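Local atomic coordinates of phosphoglycerate dehydrogenase (Lactobacillus plantarum, PDB entry 3EVT), a protein that probably catalyses the NAD-dependent oxidation of 3-phosphoglycerate to 3-phosphohydroxypyruvate, the first committed step of the phosphorylated route to serine. Residues M6-K11 against V43-H48; L62-V67 against P290-N295; V86-S91 against G303-N308; A36-I41 against K52-R57; G92-A97 against G279-F284. One frame throughout, in Å; residues are numbered along the deposited sequence.

Contact 1. Residues M6-K11 against V43-H48; sequences MAQATK and VMYGNH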
# COMPACT_ATOMS: atom_id res chain seq x y z
N MET A 6 -16.74 27.58 2.41
CA MET A 6 -17.36 26.35 1.98
C MET A 6 -18.33 26.56 0.80
O MET A 6 -19.53 26.60 0.95
CB MET A 6 -18.04 25.74 3.17
CG MET A 6 -17.06 25.57 4.34
SD MET A 6 -15.78 24.30 4.07
CE MET A 6 -16.76 22.84 4.35
N ALA A 7 -17.80 26.63 -0.41
CA ALA A 7 -18.66 26.71 -1.59
C ALA A 7 -19.27 25.32 -1.98
O ALA A 7 -20.46 25.25 -2.30
CB ALA A 7 -17.92 27.34 -2.72
N GLN A 8 -18.51 24.23 -1.88
CA GLN A 8 -19.09 22.88 -2.01
C GLN A 8 -19.88 22.51 -0.75
O GLN A 8 -19.39 22.70 0.35
CB GLN A 8 -17.98 21.87 -2.24
CG GLN A 8 -18.40 20.40 -2.20
CD GLN A 8 -19.49 20.06 -3.21
OE1 GLN A 8 -20.45 19.32 -2.90
NE2 GLN A 8 -19.34 20.58 -4.43
N ALA A 9 -21.11 22.01 -0.91
CA ALA A 9 -21.90 21.49 0.23
C ALA A 9 -21.27 20.25 0.92
O ALA A 9 -20.53 19.48 0.30
CB ALA A 9 -23.32 21.17 -0.23
N THR A 10 -21.55 20.04 2.20
CA THR A 10 -21.00 18.86 2.89
C THR A 10 -22.09 18.19 3.70
O THR A 10 -22.99 18.85 4.16
CB THR A 10 -19.83 19.22 3.91
OG1 THR A 10 -20.32 20.08 4.93
CG2 THR A 10 -18.66 19.89 3.22
N LYS A 11 -22.01 16.88 3.88
CA LYS A 11 -22.85 16.23 4.86
C LYS A 11 -22.70 16.96 6.22
O LYS A 11 -21.62 17.43 6.58
CB LYS A 11 -22.47 14.75 4.97
N VAL A 43 -8.82 29.86 2.64
CA VAL A 43 -9.03 28.65 1.89
C VAL A 43 -10.45 28.62 1.28
O VAL A 43 -11.41 29.14 1.86
CB VAL A 43 -8.85 27.44 2.79
CG1 VAL A 43 -9.15 26.15 2.02
CG2 VAL A 43 -7.44 27.47 3.42
N MET A 44 -10.56 28.02 0.11
CA MET A 44 -11.84 27.86 -0.51
C MET A 44 -12.03 26.38 -0.82
O MET A 44 -11.18 25.74 -1.48
CB MET A 44 -11.92 28.76 -1.78
CG MET A 44 -13.36 29.03 -2.31
SD MET A 44 -13.38 30.11 -3.82
CE MET A 44 -12.09 31.22 -3.29
N TYR A 45 -13.10 25.82 -0.30
CA TYR A 45 -13.49 24.48 -0.69
C TYR A 45 -14.58 24.58 -1.78
O TYR A 45 -15.73 24.99 -1.49
CB TYR A 45 -14.01 23.76 0.54
CG TYR A 45 -14.52 22.37 0.26
CD1 TYR A 45 -13.86 21.52 -0.62
CD2 TYR A 45 -15.65 21.89 0.91
CE1 TYR A 45 -14.35 20.20 -0.86
CE2 TYR A 45 -16.12 20.59 0.70
CZ TYR A 45 -15.47 19.76 -0.18
OH TYR A 45 -16.00 18.51 -0.38
N GLY A 46 -14.20 24.26 -3.03
CA GLY A 46 -15.07 24.39 -4.20
C GLY A 46 -14.80 25.71 -4.89
O GLY A 46 -14.50 26.70 -4.24
N ASN A 47 -14.89 25.76 -6.21
CA ASN A 47 -14.81 27.04 -6.91
C ASN A 47 -16.12 27.83 -6.72
O ASN A 47 -17.16 27.24 -6.46
CB ASN A 47 -14.45 26.79 -8.39
CG ASN A 47 -14.42 28.07 -9.26
OD1 ASN A 47 -14.01 29.16 -8.81
ND2 ASN A 47 -14.83 27.91 -10.52
N HIS A 48 -16.06 29.15 -6.79
CA HIS A 48 -17.18 30.02 -6.47
C HIS A 48 -16.96 31.37 -7.14
O HIS A 48 -15.83 31.74 -7.45
CB HIS A 48 -17.30 30.20 -4.96
CG HIS A 48 -18.58 30.85 -4.50
ND1 HIS A 48 -18.75 32.22 -4.45
CD2 HIS A 48 -19.72 30.32 -3.99
CE1 HIS A 48 -19.96 32.50 -3.98
NE2 HIS A 48 -20.56 31.36 -3.68
O HOH W 1 -18.56 17.77 -0.03
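Met6 and Tyr45 are paired residues on neighbouring parallel strands, 3-6 and 41-45, in the five-stranded parallel sheet of an open alpha/beta domain, with helices packed against it. Both side chains lie on the same face of this sheet. Just past the pair, strand 3-6 gives way to the loop that leads into helix 12-21, and the backbone bonding continues there: Gln8 N donates to Tyr45 O over 2.9 Å along an almost straight line (166°), whereas Ala7 N reaches the same oxygen only in a weak, bent bond. One carbonyl thus gathers two successive amides where the chain turns away. Gly46 passes close by; a beta carbon there would clash with Gln8 N.

Aromatic and apolar contacts centre on Tyr45. With CG anti to the backbone N (chi1 177°), its ring extends along the loop. Gln8 CB sits over one face, 3.8 Å from the ring centroid, as a CH-pi contact, while Thr10 CG2 meets the edge near the ring plane, 3.6 Å from Tyr45 CE2. Met6, bent at chi2 and chi3, curls round so that CE approaches Tyr45 CD2 obliquely at 3.7 Å, with its sulfur in a Met-aromatic contact. The same tyrosine stacks with Phe292 of helix 284-302. Farther along, Ala7 CB packs on His48 CB, and His48 ND1 caps Leu50 N.

Water supplies the last polar link: it donates to Ala9 O at 2.6 Å and lies 2.7 Å from Tyr45 OH.

Contact 2. Residues L62-V67 against P290-N295; sequences LKFVQV and PIFAAN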
# COMPACT_ATOMS: atom_id res chain seq x y z
N LEU A 62 -5.90 34.93 0.41
CA LEU A 62 -6.26 33.59 -0.07
C LEU A 62 -4.98 32.82 -0.30
O LEU A 62 -4.03 33.32 -0.91
CB LEU A 62 -7.11 33.63 -1.34
CG LEU A 62 -7.61 32.30 -1.89
CD1 LEU A 62 -8.65 31.68 -0.96
CD2 LEU A 62 -8.19 32.46 -3.33
N LYS A 63 -4.97 31.58 0.19
CA LYS A 63 -3.77 30.79 0.11
C LYS A 63 -3.96 29.42 -0.58
O LYS A 63 -3.06 28.89 -1.18
CB LYS A 63 -3.21 30.63 1.53
CG LYS A 63 -2.77 31.93 2.20
CD LYS A 63 -2.04 31.65 3.51
CE LYS A 63 -2.38 32.68 4.59
NZ LYS A 63 -2.48 34.05 4.04
N PHE A 64 -5.15 28.84 -0.48
CA PHE A 64 -5.38 27.49 -1.01
C PHE A 64 -6.80 27.38 -1.56
O PHE A 64 -7.74 27.60 -0.84
CB PHE A 64 -5.08 26.44 0.11
CG PHE A 64 -5.66 25.02 -0.13
CD1 PHE A 64 -5.58 24.39 -1.38
CD2 PHE A 64 -6.21 24.30 0.94
CE1 PHE A 64 -6.09 23.08 -1.59
CE2 PHE A 64 -6.70 22.98 0.78
CZ PHE A 64 -6.67 22.38 -0.50
N VAL A 65 -6.94 27.06 -2.86
CA VAL A 65 -8.28 26.69 -3.43
C VAL A 65 -8.37 25.18 -3.75
O VAL A 65 -7.54 24.64 -4.46
CB VAL A 65 -8.61 27.50 -4.70
CG1 VAL A 65 -9.94 27.03 -5.31
CG2 VAL A 65 -8.70 28.98 -4.37
N GLN A 66 -9.35 24.50 -3.20
CA GLN A 66 -9.60 23.12 -3.57
C GLN A 66 -10.81 23.08 -4.49
O GLN A 66 -11.93 23.29 -4.02
CB GLN A 66 -9.92 22.25 -2.33
CG GLN A 66 -10.36 20.84 -2.68
CD GLN A 66 -9.20 19.90 -3.04
OE1 GLN A 66 -8.24 19.75 -2.24
NE2 GLN A 66 -9.27 19.25 -4.24
N VAL A 67 -10.63 22.75 -5.78
CA VAL A 67 -11.80 22.56 -6.66
C VAL A 67 -12.31 21.12 -6.59
O VAL A 67 -11.53 20.20 -6.29
CB VAL A 67 -11.52 23.08 -8.11
CG1 VAL A 67 -11.32 24.56 -8.03
CG2 VAL A 67 -10.24 22.48 -8.70
N PRO A 290 -12.77 13.66 1.57
CA PRO A 290 -11.46 13.23 2.13
C PRO A 290 -10.26 13.86 1.41
O PRO A 290 -9.21 14.06 2.05
CB PRO A 290 -11.45 11.73 1.88
CG PRO A 290 -12.90 11.32 1.84
CD PRO A 290 -13.61 12.51 1.20
N ILE A 291 -10.41 14.16 0.11
CA ILE A 291 -9.35 14.86 -0.63
C ILE A 291 -9.08 16.25 -0.02
O ILE A 291 -7.95 16.55 0.34
CB ILE A 291 -9.58 14.93 -2.18
CG1 ILE A 291 -9.51 13.52 -2.77
CG2 ILE A 291 -8.48 15.79 -2.85
CD1 ILE A 291 -10.01 13.43 -4.26
N PHE A 292 -10.11 17.07 0.11
CA PHE A 292 -10.04 18.35 0.84
C PHE A 292 -9.55 18.21 2.30
O PHE A 292 -8.63 18.89 2.70
CB PHE A 292 -11.41 19.04 0.88
CG PHE A 292 -11.36 20.33 1.63
CD1 PHE A 292 -10.54 21.37 1.17
CD2 PHE A 292 -12.07 20.49 2.81
CE1 PHE A 292 -10.46 22.55 1.87
CE2 PHE A 292 -11.98 21.65 3.54
CZ PHE A 292 -11.18 22.68 3.08
N ALA A 293 -10.15 17.32 3.08
CA ALA A 293 -9.75 17.08 4.47
C ALA A 293 -8.24 16.79 4.59
O ALA A 293 -7.54 17.36 5.47
CB ALA A 293 -10.59 15.90 5.09
N ALA A 294 -7.71 15.96 3.70
CA ALA A 294 -6.25 15.66 3.69
C ALA A 294 -5.40 16.84 3.25
O ALA A 294 -4.41 17.16 3.91
CB ALA A 294 -5.93 14.43 2.83
N ASN A 295 -5.77 17.50 2.15
CA ASN A 295 -5.03 18.69 1.72
C ASN A 295 -5.09 19.85 2.74
O ASN A 295 -4.10 20.58 2.92
CB ASN A 295 -5.50 19.18 0.37
CG ASN A 295 -4.88 18.38 -0.80
OD1 ASN A 295 -3.75 17.90 -0.69
ND2 ASN A 295 -5.61 18.28 -1.90
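A chi1 of 173° swings Gln66 CG opposite its own N, and a bend at chi2 then brings the amide round to meet Asn295, whose own amide carbon lies beside its backbone N. The two amides end nearly coplanar. Asn295 ND2 donates to Gln66 OE1 over 3.0 Å in an almost linear bond (170°), arriving in the carbonyl plane on a lone pair.

Apolar groups close round this pair. Phe64 CZ rests 3.5 Å from Asn295 CB, its ring standing about perpendicular to the asparagine amide, and Phe64 CE2 lies 3.9 Å from Phe292 CE1. Gln66 CB packs against Phe292 CD1 at 3.7 Å, while Ile291 CG2 comes up to Gln66 NE2 at 3.8 Å. The contact lays helix 284-302 along one face of the parallel sheet, nearly antiparallel to strand 64-66, with the local axes 10.0 Å apart. Pro290, on the same helix, packs on Gly137 of the second subunit.

Both amides have further partners. Gln66 NE2 donates to Val67 O at 3.2 Å and also to Asn89 O, and Asn295 OD1 accepts from Val306 N and Arg307 N. With oxygen and nitrogen each engaged, neither amide can flip without losing bonds, and the buried polar groups are satisfied inside an otherwise apolar interface.

Contact 3. Residues V86-S91 against G303-N308; sequences VVANTS and GTLVRN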
# COMPACT_ATOMS: atom_id res chain seq x y z
N VAL A 86 -2.04 28.07 -3.78
CA VAL A 86 -1.97 26.65 -4.19
C VAL A 86 -3.37 26.12 -4.52
O VAL A 86 -4.33 26.51 -3.91
CB VAL A 86 -1.18 25.69 -3.18
CG1 VAL A 86 0.32 26.14 -3.01
CG2 VAL A 86 -1.87 25.51 -1.86
N VAL A 87 -3.44 25.27 -5.54
CA VAL A 87 -4.70 24.68 -5.98
C VAL A 87 -4.57 23.15 -6.09
O VAL A 87 -3.53 22.64 -6.52
CB VAL A 87 -5.17 25.28 -7.33
CG1 VAL A 87 -6.55 24.77 -7.70
CG2 VAL A 87 -5.16 26.79 -7.25
N ALA A 88 -5.61 22.43 -5.68
CA ALA A 88 -5.70 20.98 -5.89
C ALA A 88 -7.05 20.71 -6.49
O ALA A 88 -7.97 21.53 -6.33
CB ALA A 88 -5.55 20.21 -4.58
N ASN A 89 -7.16 19.56 -7.19
CA ASN A 89 -8.41 19.10 -7.78
C ASN A 89 -8.76 17.72 -7.25
O ASN A 89 -8.27 17.31 -6.20
CB ASN A 89 -8.35 19.18 -9.30
CG ASN A 89 -7.44 18.16 -9.88
OD1 ASN A 89 -6.86 17.34 -9.17
ND2 ASN A 89 -7.30 18.19 -11.20
N THR A 90 -9.65 17.01 -7.97
CA THR A 90 -10.19 15.72 -7.55
C THR A 90 -9.96 14.59 -8.56
O THR A 90 -10.81 13.71 -8.71
CB THR A 90 -11.72 15.81 -7.35
OG1 THR A 90 -12.26 16.56 -8.44
CG2 THR A 90 -12.08 16.49 -5.99
N SER A 91 -8.84 14.58 -9.26
CA SER A 91 -8.58 13.43 -10.12
C SER A 91 -8.14 12.15 -9.42
O SER A 91 -7.83 12.13 -8.22
CB SER A 91 -7.60 13.77 -11.25
OG SER A 91 -6.46 14.37 -10.74
N GLY A 303 1.52 24.43 5.21
CA GLY A 303 1.31 25.21 4.01
C GLY A 303 1.40 24.42 2.72
O GLY A 303 1.19 24.97 1.65
N THR A 304 1.68 23.13 2.78
CA THR A 304 1.71 22.35 1.53
C THR A 304 0.49 21.42 1.40
O THR A 304 -0.27 21.25 2.37
CB THR A 304 3.02 21.51 1.43
OG1 THR A 304 3.09 20.61 2.55
CG2 THR A 304 4.22 22.47 1.46
N LEU A 305 0.36 20.82 0.22
CA LEU A 305 -0.72 19.90 -0.13
C LEU A 305 -0.17 18.50 -0.25
O LEU A 305 1.02 18.33 -0.57
CB LEU A 305 -1.35 20.31 -1.47
CG LEU A 305 -1.89 21.73 -1.43
CD1 LEU A 305 -2.50 22.10 -2.82
CD2 LEU A 305 -2.89 21.84 -0.26
N VAL A 306 -1.02 17.50 -0.02
CA VAL A 306 -0.60 16.13 -0.19
C VAL A 306 -1.21 15.39 -1.38
O VAL A 306 -0.69 14.35 -1.75
CB VAL A 306 -0.95 15.31 1.01
CG1 VAL A 306 -2.42 15.41 1.29
CG2 VAL A 306 -0.56 13.88 0.74
N ARG A 307 -2.31 15.90 -1.95
CA ARG A 307 -3.03 15.13 -2.96
C ARG A 307 -3.48 16.03 -4.12
O ARG A 307 -4.09 17.06 -3.90
CB ARG A 307 -4.25 14.45 -2.32
CG ARG A 307 -5.21 13.84 -3.28
CD ARG A 307 -4.71 12.46 -3.78
NE ARG A 307 -5.59 11.88 -4.80
CZ ARG A 307 -6.58 11.04 -4.54
NH1 ARG A 307 -6.80 10.65 -3.28
NH2 ARG A 307 -7.35 10.59 -5.53
N ASN A 308 -3.18 15.64 -5.35
CA ASN A 308 -3.78 16.31 -6.53
C ASN A 308 -3.42 17.77 -6.71
O ASN A 308 -4.19 18.53 -7.35
CB ASN A 308 -5.31 16.19 -6.56
CG ASN A 308 -5.75 14.75 -6.77
OD1 ASN A 308 -4.92 13.92 -7.11
ND2 ASN A 308 -7.03 14.44 -6.54
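Asn308 grips the chain just past strand 86-88 with both its backbone and its side chain. Its carbonyl O accepts from Asn89 N at 3.1 Å (157°), while its ND2 donates twice, to Asn89 O at 3.1 Å, from above that carbonyl's plane, and to Ser91 O at 3.0 Å. Ser91 O is held by a second donor, Arg307 NH2, at 3.1 Å and in the carbonyl plane. Alongside, Ala88 CA directs a C-H at Asn308 O. Farther back the contact turns apolar: the Leu305 and Val86 side chains run past each other in opposite directions, with Leu305 CD1 3.6 Å from Val86 CG2.

The tail after helix 284-302 thus runs beside the edge strand 86-88 of this chain's sheet, its touching part only 33° from the direction of segment 86-91. Were Asn308 an alanine, Asn89 O and Ser91 O would probably each lose a donor and Arg307 NE its acceptor, setting the arginine freer to swing.

The second shell positions these groups. Arg307 NE meets Asn308 OD1 at 3.2 Å from above the amide's carbonyl plane, so the two residues that donate to Ser91 O are also bonded to each other. The Asn89 amide is held by Ala70 O, which takes ND2, while OD1 weakly accepts from Ser91 N. Val87 bonds through its backbone to Val310 farther down the tail. Arg307 lies against Ile291 of helix 284-302 and packs on Thr136 of the second subunit.

Contact 4. Residues A36-I41 against K52-R57; sequences ADYDQI and KTILAR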
# COMPACT_ATOMS: atom_id res chain seq x y z
N ALA A 36 -17.30 41.75 4.61
CA ALA A 36 -16.45 41.92 5.78
C ALA A 36 -15.57 40.67 5.93
O ALA A 36 -14.43 40.76 6.37
CB ALA A 36 -17.29 42.12 7.01
N ASP A 37 -16.12 39.52 5.55
CA ASP A 37 -15.36 38.26 5.55
C ASP A 37 -14.22 38.22 4.53
O ASP A 37 -13.16 37.68 4.81
CB ASP A 37 -16.31 37.07 5.34
CG ASP A 37 -17.28 36.89 6.49
OD1 ASP A 37 -16.85 37.05 7.66
OD2 ASP A 37 -18.47 36.61 6.24
N TYR A 38 -14.42 38.82 3.36
CA TYR A 38 -13.54 38.61 2.22
C TYR A 38 -12.04 38.44 2.55
O TYR A 38 -11.40 37.50 2.09
CB TYR A 38 -13.73 39.73 1.19
CG TYR A 38 -15.06 39.71 0.46
CD1 TYR A 38 -16.07 38.84 0.82
CD2 TYR A 38 -15.31 40.61 -0.57
CE1 TYR A 38 -17.27 38.84 0.16
CE2 TYR A 38 -16.51 40.63 -1.23
CZ TYR A 38 -17.49 39.74 -0.87
OH TYR A 38 -18.71 39.74 -1.54
N ASP A 39 -11.46 39.37 3.30
CA ASP A 39 -10.01 39.31 3.47
C ASP A 39 -9.63 38.31 4.57
O ASP A 39 -8.46 38.11 4.87
CB ASP A 39 -9.44 40.72 3.73
CG ASP A 39 -9.52 41.62 2.49
OD1 ASP A 39 -10.06 41.15 1.45
OD2 ASP A 39 -9.04 42.79 2.54
N GLN A 40 -10.65 37.68 5.15
CA GLN A 40 -10.51 36.63 6.15
C GLN A 40 -10.31 35.22 5.56
O GLN A 40 -9.67 34.35 6.17
CB GLN A 40 -11.81 36.58 6.93
CG GLN A 40 -12.13 37.87 7.63
CD GLN A 40 -11.05 38.15 8.59
OE1 GLN A 40 -11.19 37.90 9.81
NE2 GLN A 40 -9.91 38.60 8.07
N ILE A 41 -10.94 35.00 4.40
CA ILE A 41 -10.92 33.74 3.66
C ILE A 41 -9.50 33.30 3.22
O ILE A 41 -8.92 33.85 2.30
CB ILE A 41 -11.90 33.86 2.44
CG1 ILE A 41 -13.29 34.23 2.97
CG2 ILE A 41 -11.90 32.61 1.57
CD1 ILE A 41 -14.32 34.62 1.91
N LYS A 52 -13.17 35.33 -7.92
CA LYS A 52 -12.89 36.58 -8.64
C LYS A 52 -12.90 37.85 -7.77
O LYS A 52 -11.94 38.64 -7.79
CB LYS A 52 -13.91 36.76 -9.77
N THR A 53 -13.99 38.06 -7.04
CA THR A 53 -14.10 39.25 -6.18
C THR A 53 -12.88 39.34 -5.26
O THR A 53 -12.11 40.31 -5.32
CB THR A 53 -15.33 39.19 -5.28
OG1 THR A 53 -16.46 38.77 -6.05
CG2 THR A 53 -15.59 40.55 -4.68
N ILE A 54 -12.68 38.28 -4.46
CA ILE A 54 -11.58 38.19 -3.48
C ILE A 54 -10.20 38.49 -4.07
O ILE A 54 -9.43 39.33 -3.54
CB ILE A 54 -11.64 36.81 -2.78
CG1 ILE A 54 -12.88 36.73 -1.90
CG2 ILE A 54 -10.44 36.59 -1.89
CD1 ILE A 54 -13.25 35.33 -1.48
N LEU A 55 -9.89 37.85 -5.19
CA LEU A 55 -8.58 38.04 -5.83
C LEU A 55 -8.37 39.46 -6.33
O LEU A 55 -7.24 39.92 -6.44
CB LEU A 55 -8.36 37.05 -6.99
CG LEU A 55 -8.16 35.55 -6.67
CD1 LEU A 55 -7.91 34.77 -7.96
CD2 LEU A 55 -7.02 35.30 -5.68
N ALA A 56 -9.46 40.16 -6.61
CA ALA A 56 -9.40 41.59 -7.01
C ALA A 56 -8.84 42.55 -5.93
O ALA A 56 -8.20 43.55 -6.23
CB ALA A 56 -10.81 42.07 -7.50
N ARG A 57 -9.11 42.22 -4.67
CA ARG A 57 -8.68 43.00 -3.52
C ARG A 57 -7.19 42.80 -3.22
O ARG A 57 -6.76 41.70 -2.84
CB ARG A 57 -9.51 42.57 -2.32
CG ARG A 57 -10.97 42.41 -2.65
CD ARG A 57 -11.78 41.90 -1.48
NE ARG A 57 -11.45 42.60 -0.25
CZ ARG A 57 -12.21 43.52 0.35
NH1 ARG A 57 -13.37 43.92 -0.18
NH2 ARG A 57 -11.80 44.05 1.49
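The guanidinium of Arg57 has Tyr38 CB over one face, 3.9 Å from Arg57 NE, and the carboxylate of Asp39 at its edge. Three flat groups meet here without stacking: the tyrosine ring stands 89° to the guanidinium, and the carboxylate is turned 71° against it. The salt bridge is therefore skewed. Arg57 NE reaches Asp39 OD1 at 2.6 Å on the syn side, but out of the carboxylate plane and through a bent bond (135°), and Arg57 NH2 meets Asp39 OD2 at 3.2 Å, straighter yet weak. A bend at chi3 folds the arginine back so that both nitrogens face the acid. Asp39 OD2 has another partner in Thr59 OG1, which probably steadies the carboxylate.

Tyr38, with CG beside its backbone N, reaches along the helix, where Thr53 CG2 touches CE2 obliquely at 3.6 Å and Arg57 NH1 lies 3.9 Å from CD2. Deeper in, Ile41 CD1 and Ile54 CD1 meet tip to tip at 3.6 Å, their side chains crossing at about a right angle, with Leu3 and Leu5 of strand 3-6 against Ile41.

A methionine in place of Arg57 would probably leave the charge of Asp39 without its mate and remove the planar group beneath Tyr38 CB.

The layout belongs to a beta-alpha-beta unit of the open alpha/beta domain: helix 50-56 follows strand 41-45 and returns along the sheet, so its C-terminal end packs on the loop entering that same strand, before the chain goes on to strand 64-66.

Contact 5. Residues G92-A97 against G279-F284; sequences GIHADA and GQIAHF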
# COMPACT_ATOMS: atom_id res chain seq x y z
N GLY A 92 -8.17 11.04 -10.17
CA GLY A 92 -7.62 9.78 -9.69
C GLY A 92 -8.51 8.92 -8.80
O GLY A 92 -8.08 7.84 -8.34
N ILE A 93 -9.74 9.37 -8.56
CA ILE A 93 -10.60 8.68 -7.58
C ILE A 93 -10.95 7.25 -7.96
O ILE A 93 -10.72 6.30 -7.17
CB ILE A 93 -11.88 9.44 -7.26
CG1 ILE A 93 -11.55 10.84 -6.71
CG2 ILE A 93 -12.70 8.58 -6.24
CD1 ILE A 93 -12.79 11.74 -6.47
N HIS A 94 -11.49 7.08 -9.16
CA HIS A 94 -11.84 5.75 -9.67
C HIS A 94 -10.58 4.92 -9.79
O HIS A 94 -10.54 3.82 -9.32
CB HIS A 94 -12.49 5.80 -11.07
CG HIS A 94 -13.97 6.01 -11.06
ND1 HIS A 94 -14.58 7.19 -11.50
CD2 HIS A 94 -14.99 5.20 -10.67
CE1 HIS A 94 -15.89 7.09 -11.37
NE2 HIS A 94 -16.16 5.89 -10.86
N ALA A 95 -9.57 5.45 -10.46
CA ALA A 95 -8.29 4.73 -10.60
C ALA A 95 -7.66 4.32 -9.26
O ALA A 95 -7.16 3.24 -9.16
CB ALA A 95 -7.30 5.54 -11.42
N ASP A 96 -7.69 5.18 -8.24
CA ASP A 96 -7.30 4.80 -6.86
C ASP A 96 -8.05 3.60 -6.29
O ASP A 96 -7.42 2.71 -5.71
CB ASP A 96 -7.48 5.97 -5.88
CG ASP A 96 -6.13 6.67 -5.51
OD1 ASP A 96 -5.36 7.05 -6.46
OD2 ASP A 96 -5.86 6.85 -4.27
N ALA A 97 -9.38 3.56 -6.41
CA ALA A 97 -10.14 2.41 -5.90
C ALA A 97 -9.77 1.10 -6.58
O ALA A 97 -9.60 0.10 -5.92
CB ALA A 97 -11.68 2.63 -5.97
N GLY A 279 -14.15 -1.21 -9.60
CA GLY A 279 -14.21 0.21 -9.94
C GLY A 279 -15.36 1.00 -9.31
O GLY A 279 -15.42 2.25 -9.47
N GLN A 280 -16.27 0.30 -8.64
CA GLN A 280 -17.40 0.96 -7.95
C GLN A 280 -16.92 1.86 -6.80
O GLN A 280 -16.25 1.39 -5.85
CB GLN A 280 -18.36 -0.07 -7.39
CG GLN A 280 -18.83 -1.06 -8.42
CD GLN A 280 -20.08 -1.80 -7.99
OE1 GLN A 280 -20.18 -2.30 -6.87
NE2 GLN A 280 -21.03 -1.89 -8.90
N ILE A 281 -17.24 3.14 -6.89
CA ILE A 281 -16.87 4.08 -5.84
C ILE A 281 -18.11 4.70 -5.29
O ILE A 281 -19.17 4.63 -5.91
CB ILE A 281 -15.97 5.23 -6.34
CG1 ILE A 281 -16.55 5.88 -7.60
CG2 ILE A 281 -14.58 4.72 -6.65
CD1 ILE A 281 -15.69 7.02 -8.10
N ALA A 282 -17.98 5.31 -4.11
CA ALA A 282 -19.14 5.95 -3.52
C ALA A 282 -19.54 7.21 -4.27
O ALA A 282 -19.00 7.58 -5.33
CB ALA A 282 -18.93 6.26 -2.05
N HIS A 283 -20.50 7.89 -3.68
CA HIS A 283 -21.10 9.06 -4.27
C HIS A 283 -20.08 10.22 -4.15
O HIS A 283 -19.27 10.21 -3.22
CB HIS A 283 -22.44 9.31 -3.53
CG HIS A 283 -23.04 10.66 -3.76
ND1 HIS A 283 -24.21 10.84 -4.48
CD2 HIS A 283 -22.65 11.88 -3.35
CE1 HIS A 283 -24.51 12.13 -4.50
NE2 HIS A 283 -23.58 12.79 -3.82
N PHE A 284 -20.08 11.16 -5.08
CA PHE A 284 -19.10 12.25 -5.02
C PHE A 284 -18.96 12.89 -3.62
O PHE A 284 -17.87 12.99 -3.09
CB PHE A 284 -19.35 13.33 -6.09
CG PHE A 284 -20.76 13.80 -6.17
CD1 PHE A 284 -21.14 15.02 -5.61
CD2 PHE A 284 -21.73 13.02 -6.80
CE1 PHE A 284 -22.47 15.45 -5.70
CE2 PHE A 284 -23.05 13.43 -6.89
CZ PHE A 284 -23.43 14.65 -6.34
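Ile281 points its side chain at the first turn of helix 93-110 and sets it across His94 at about a right angle. With CG1 lodged between the backbone N and the carbonyl carbon (chi1 50°), its terminal methyl CD1 is carried over one face of the imidazole in a CH-pi contact, though the model places it tighter than is plausible and the exact spacing is doubtful. The other branch goes elsewhere: Ile281 CG2 rests on Ala97 CB at 3.6 Å, one turn farther along the helix. Ile93 adds a third neighbour, its CG2 on the side of the Ile281 CD1 methyl and its chain also crossing at roughly a right angle. One isoleucine is thus flanked by Ile93, His94 and Ala97 of a single helical face.

His94 is approached differently at its rim. Gly279 O lies at the edge, near the ring plane, 3.2 Å from the carbon His94 CD2.

In the fold, helix 93-110 follows the end of the first domain's sheet, and segment 279-284 returns from strand 271-273 of the nucleotide-binding sheet to helix 284-302. The contact therefore lies where the chain passes between the domains, and Ala97 also packs on Arg111 of the second subunit.

Chemically, the two segments are joined by methyl, ring and carbonyl contacts that are only weakly directional, so helix and loop meet here by shape and apolar packing rather than by polar pairing between them.

How the contacts relate
Contacts 1, 2 and 3 step across one parallel sheet, joined through neighbouring strands 41-45, 64-66 and 86-88. Contacts 1 and 2 have centres about 9 Å apart, and Gly46 N lies 2.7 Å from Gln66 O, a probable hydrogen bond. Contacts 2 and 3 are nearer, about 6 Å between centres, with Asn295 ND2 packed 3.3 Å from Ala88 CB. Contact 4 belongs to the same domain's far end, its centre about 34 Å from that of contact 5. Contact 5, nested in the chain loop that contact 3 closes, touches it through Arg307 and lies toward the nucleotide-binding domain; in this family the active site probably occupies the cleft between the domains.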